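Long-range contact in B-agarase (Agarivorans gilvus, PDB 5Z6P), which is a family 50 glycoside hydrolase with agarase activity, probably cleaving beta-galactosidic linkages of agarose: residues A[82-95]-A[179-191]. Residues are numbered along the deposited sequence; the frame is centred on the assembly and turned at random.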
# COMPACT_ATOMS: atom_id res chain seq x y z
N GLU A 82 -10.58 4.31 28.10
CA GLU A 82 -10.20 3.15 28.89
C GLU A 82 -11.07 3.01 30.12
O GLU A 82 -11.03 3.87 30.98
CB GLU A 82 -8.75 3.23 29.34
CG GLU A 82 -7.73 3.15 28.25
CD GLU A 82 -6.31 3.11 28.79
OE1 GLU A 82 -5.96 2.12 29.47
OE2 GLU A 82 -5.55 4.07 28.53
N PRO A 83 -11.83 1.92 30.22
CA PRO A 83 -12.56 1.66 31.46
C PRO A 83 -11.59 1.28 32.57
O PRO A 83 -10.52 0.77 32.28
CB PRO A 83 -13.48 0.50 31.09
CG PRO A 83 -12.74 -0.22 30.04
CD PRO A 83 -11.99 0.82 29.25
N GLN A 84 -11.96 1.53 33.82
CA GLN A 84 -11.13 1.16 34.95
C GLN A 84 -11.03 -0.35 35.05
O GLN A 84 -9.96 -0.90 35.28
CB GLN A 84 -11.69 1.75 36.24
CG GLN A 84 -11.70 3.27 36.28
CD GLN A 84 -12.21 3.81 37.60
OE1 GLN A 84 -12.41 3.05 38.55
NE2 GLN A 84 -12.42 5.12 37.67
N GLN A 85 -12.18 -1.01 34.88
CA GLN A 85 -12.24 -2.45 34.80
C GLN A 85 -12.70 -2.83 33.39
O GLN A 85 -13.65 -2.24 32.88
CB GLN A 85 -13.19 -3.02 35.86
CG GLN A 85 -12.77 -2.74 37.30
CD GLN A 85 -11.50 -3.46 37.72
OE1 GLN A 85 -10.41 -2.88 37.71
NE2 GLN A 85 -11.63 -4.72 38.12
N ASN A 86 -12.03 -3.80 32.78
CA ASN A 86 -12.33 -4.24 31.42
C ASN A 86 -13.82 -4.38 31.14
O ASN A 86 -14.58 -4.80 32.00
CB ASN A 86 -11.66 -5.58 31.13
CG ASN A 86 -10.17 -5.46 30.95
OD1 ASN A 86 -9.63 -4.36 30.83
ND2 ASN A 86 -9.48 -6.59 30.91
N TRP A 87 -14.22 -4.02 29.93
CA TRP A 87 -15.60 -4.23 29.49
C TRP A 87 -15.83 -5.69 29.17
O TRP A 87 -14.98 -6.32 28.55
CB TRP A 87 -15.92 -3.39 28.26
CG TRP A 87 -16.17 -1.93 28.49
CD1 TRP A 87 -17.06 -1.38 29.35
CD2 TRP A 87 -15.54 -0.84 27.80
NE1 TRP A 87 -17.01 -0.01 29.26
CE2 TRP A 87 -16.09 0.34 28.31
CE3 TRP A 87 -14.57 -0.76 26.80
CZ2 TRP A 87 -15.70 1.60 27.86
CZ3 TRP A 87 -14.18 0.49 26.36
CH2 TRP A 87 -14.74 1.65 26.89
N ASP A 88 -16.97 -6.22 29.58
CA ASP A 88 -17.42 -7.54 29.16
C ASP A 88 -18.59 -7.33 28.22
O ASP A 88 -19.69 -7.01 28.66
CB ASP A 88 -17.82 -8.42 30.34
CG ASP A 88 -18.24 -9.83 29.92
OD1 ASP A 88 -17.94 -10.23 28.77
OD2 ASP A 88 -18.87 -10.54 30.72
N TRP A 89 -18.34 -7.51 26.93
CA TRP A 89 -19.35 -7.27 25.91
C TRP A 89 -19.73 -8.54 25.15
O TRP A 89 -20.35 -8.48 24.09
CB TRP A 89 -18.86 -6.20 24.92
CG TRP A 89 -18.82 -4.81 25.49
CD1 TRP A 89 -19.33 -4.41 26.68
CD2 TRP A 89 -18.22 -3.65 24.90
NE1 TRP A 89 -19.09 -3.07 26.87
CE2 TRP A 89 -18.41 -2.58 25.79
CE3 TRP A 89 -17.55 -3.41 23.70
CZ2 TRP A 89 -17.96 -1.30 25.52
CZ3 TRP A 89 -17.10 -2.14 23.44
CH2 TRP A 89 -17.30 -1.10 24.34
N SER A 90 -19.36 -9.70 25.70
CA SER A 90 -19.56 -10.98 25.03
C SER A 90 -20.97 -11.55 25.24
O SER A 90 -21.31 -12.60 24.70
CB SER A 90 -18.52 -12.00 25.52
OG SER A 90 -18.61 -12.17 26.92
N ASP A 91 -21.77 -10.86 26.03
CA ASP A 91 -23.12 -11.33 26.34
C ASP A 91 -24.19 -10.52 25.62
O ASP A 91 -25.36 -10.65 25.93
CB ASP A 91 -23.36 -11.25 27.85
CG ASP A 91 -23.21 -9.83 28.40
OD1 ASP A 91 -22.18 -9.17 28.10
OD2 ASP A 91 -24.12 -9.36 29.11
N LEU A 92 -23.78 -9.71 24.65
CA LEU A 92 -24.69 -8.74 24.04
C LEU A 92 -25.31 -9.24 22.75
O LEU A 92 -26.20 -8.60 22.19
CB LEU A 92 -23.95 -7.43 23.78
CG LEU A 92 -23.21 -6.81 24.97
CD1 LEU A 92 -22.41 -5.60 24.50
CD2 LEU A 92 -24.18 -6.42 26.07
N GLY A 93 -24.85 -10.39 22.27
CA GLY A 93 -25.25 -10.87 20.97
C GLY A 93 -24.47 -10.13 19.90
O GLY A 93 -23.36 -9.65 20.16
N ASN A 94 -25.04 -10.02 18.71
CA ASN A 94 -24.42 -9.29 17.62
C ASN A 94 -24.58 -7.79 17.80
O ASN A 94 -25.69 -7.29 17.92
CB ASN A 94 -25.03 -9.71 16.28
CG ASN A 94 -24.74 -11.16 15.94
OD1 ASN A 94 -23.70 -11.71 16.31
ND2 ASN A 94 -25.67 -11.79 15.23
N PHE A 95 -23.47 -7.07 17.79
CA PHE A 95 -23.50 -5.64 18.10
C PHE A 95 -22.33 -4.84 17.50
O PHE A 95 -21.33 -5.41 17.08
CB PHE A 95 -23.51 -5.43 19.61
CG PHE A 95 -22.17 -5.65 20.24
CD1 PHE A 95 -21.74 -6.92 20.55
CD2 PHE A 95 -21.34 -4.58 20.51
CE1 PHE A 95 -20.51 -7.13 21.12
CE2 PHE A 95 -20.10 -4.78 21.08
CZ PHE A 95 -19.68 -6.05 21.39
N ASN A 179 -11.83 -10.98 15.10
CA ASN A 179 -12.56 -11.38 16.30
C ASN A 179 -11.64 -11.39 17.50
O ASN A 179 -10.67 -12.14 17.54
CB ASN A 179 -13.21 -12.75 16.10
CG ASN A 179 -14.28 -12.73 15.04
OD1 ASN A 179 -15.37 -12.19 15.24
ND2 ASN A 179 -13.98 -13.31 13.89
N ILE A 180 -11.93 -10.52 18.46
CA ILE A 180 -11.09 -10.38 19.65
C ILE A 180 -11.85 -10.89 20.87
O ILE A 180 -13.04 -11.18 20.79
CB ILE A 180 -10.66 -8.91 19.88
CG1 ILE A 180 -11.88 -8.02 20.09
CG2 ILE A 180 -9.80 -8.40 18.73
CD1 ILE A 180 -11.55 -6.56 20.30
N ASP A 181 -11.16 -10.99 22.00
CA ASP A 181 -11.82 -11.42 23.22
C ASP A 181 -12.74 -10.33 23.77
O ASP A 181 -12.30 -9.44 24.50
CB ASP A 181 -10.78 -11.82 24.27
CG ASP A 181 -11.41 -12.31 25.55
OD1 ASP A 181 -12.64 -12.53 25.58
OD2 ASP A 181 -10.67 -12.47 26.54
N LEU A 182 -14.01 -10.43 23.43
CA LEU A 182 -15.02 -9.44 23.79
C LEU A 182 -15.36 -9.46 25.28
O LEU A 182 -16.09 -8.61 25.77
CB LEU A 182 -16.28 -9.67 22.97
CG LEU A 182 -16.08 -9.73 21.46
CD1 LEU A 182 -17.35 -10.19 20.76
CD2 LEU A 182 -15.63 -8.37 20.94
N SER A 183 -14.84 -10.45 26.00
CA SER A 183 -15.12 -10.58 27.42
C SER A 183 -14.19 -9.70 28.24
O SER A 183 -14.42 -9.48 29.43
CB SER A 183 -14.98 -12.04 27.85
OG SER A 183 -13.65 -12.50 27.64
N ALA A 184 -13.13 -9.22 27.61
CA ALA A 184 -12.11 -8.44 28.30
C ALA A 184 -11.55 -7.35 27.40
O ALA A 184 -10.40 -7.41 26.97
CB ALA A 184 -10.99 -9.35 28.79
N ILE A 185 -12.38 -6.35 27.12
CA ILE A 185 -11.99 -5.22 26.28
C ILE A 185 -11.41 -4.10 27.15
O ILE A 185 -12.09 -3.59 28.04
CB ILE A 185 -13.18 -4.72 25.46
CG1 ILE A 185 -13.64 -5.84 24.51
CG2 ILE A 185 -12.83 -3.46 24.71
CD1 ILE A 185 -14.79 -5.49 23.63
N SER A 186 -10.15 -3.75 26.92
CA SER A 186 -9.41 -2.88 27.83
C SER A 186 -9.20 -1.44 27.35
O SER A 186 -8.92 -0.56 28.15
CB SER A 186 -8.05 -3.50 28.14
OG SER A 186 -7.27 -3.62 26.97
N LYS A 187 -9.34 -1.18 26.06
CA LYS A 187 -9.08 0.15 25.53
C LYS A 187 -9.64 0.36 24.13
O LYS A 187 -9.62 -0.55 23.31
CB LYS A 187 -7.57 0.42 25.51
CG LYS A 187 -7.19 1.78 24.96
CD LYS A 187 -5.74 1.83 24.48
CE LYS A 187 -4.76 1.92 25.64
NZ LYS A 187 -3.37 2.07 25.13
N ILE A 188 -10.14 1.56 23.87
CA ILE A 188 -10.46 1.96 22.51
C ILE A 188 -9.64 3.20 22.16
O ILE A 188 -9.55 4.14 22.95
CB ILE A 188 -11.95 2.24 22.35
CG1 ILE A 188 -12.74 0.94 22.55
CG2 ILE A 188 -12.23 2.82 20.98
CD1 ILE A 188 -14.23 1.12 22.65
N GLU A 189 -9.03 3.20 20.98
CA GLU A 189 -8.28 4.36 20.52
C GLU A 189 -8.84 4.94 19.24
O GLU A 189 -8.95 4.26 18.22
CB GLU A 189 -6.81 4.01 20.31
CG GLU A 189 -6.01 5.14 19.70
CD GLU A 189 -4.65 4.70 19.20
OE1 GLU A 189 -4.46 3.49 19.03
OE2 GLU A 189 -3.78 5.57 19.00
N LEU A 190 -9.20 6.22 19.31
CA LEU A 190 -9.58 7.00 18.14
C LEU A 190 -8.35 7.75 17.63
O LEU A 190 -7.90 8.70 18.24
CB LEU A 190 -10.70 7.99 18.48
CG LEU A 190 -11.85 7.55 19.40
CD1 LEU A 190 -12.91 8.63 19.52
CD2 LEU A 190 -12.49 6.24 18.99
N SER A 191 -7.81 7.31 16.50
CA SER A 191 -6.52 7.76 16.01
C SER A 191 -6.66 8.55 14.72
O SER A 191 -7.37 8.14 13.79
CB SER A 191 -5.57 6.56 15.80
OG SER A 191 -4.48 6.88 14.95
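A single antiparallel beta bridge in the carbohydrate-binding-module-like domain pairs Trp87 with Ile185, joining the loop that precedes strand 95-103 to the start of strand 185-193. Trp87 N donates to Ile185 O (2.9 Å), and Ile185 N returns a nearly straight bond to Trp87 O (3.0 Å, 170° at the hydrogen). Two residues on, Trp89 N reaches Leu182 O (2.8 Å) in the type I turn 181-184. Ile185 splits its branches between the indoles: CG2 lies at the edge of the Trp87 ring, near its plane, while CD1 packs 3.5 Å from Trp89 CE3. Ile188 CD1 touches Trp87 CZ3 (3.8 Å). Pro83 CG sits over the centre of one Trp87 face, with Trp89 CZ2 toward the rim of the opposite face, so the indole is held between them. Within the loop, Ser90 OG donates to the syn lone pair of Asp88 OD1 (2.8 Å), which rests against Ser183 CA. Glu82 and Lys187 run side by side through their aliphatic parts; Glu82 OE2 and Lys187 NZ stay 4.5 Å apart, beyond a salt bridge. Strand 109-117 pairs with strand 185-193, where Ser186 and Lys187 form a classic bulge opposite Phe116; Trp89 packs on Leu208 of strand 199-210.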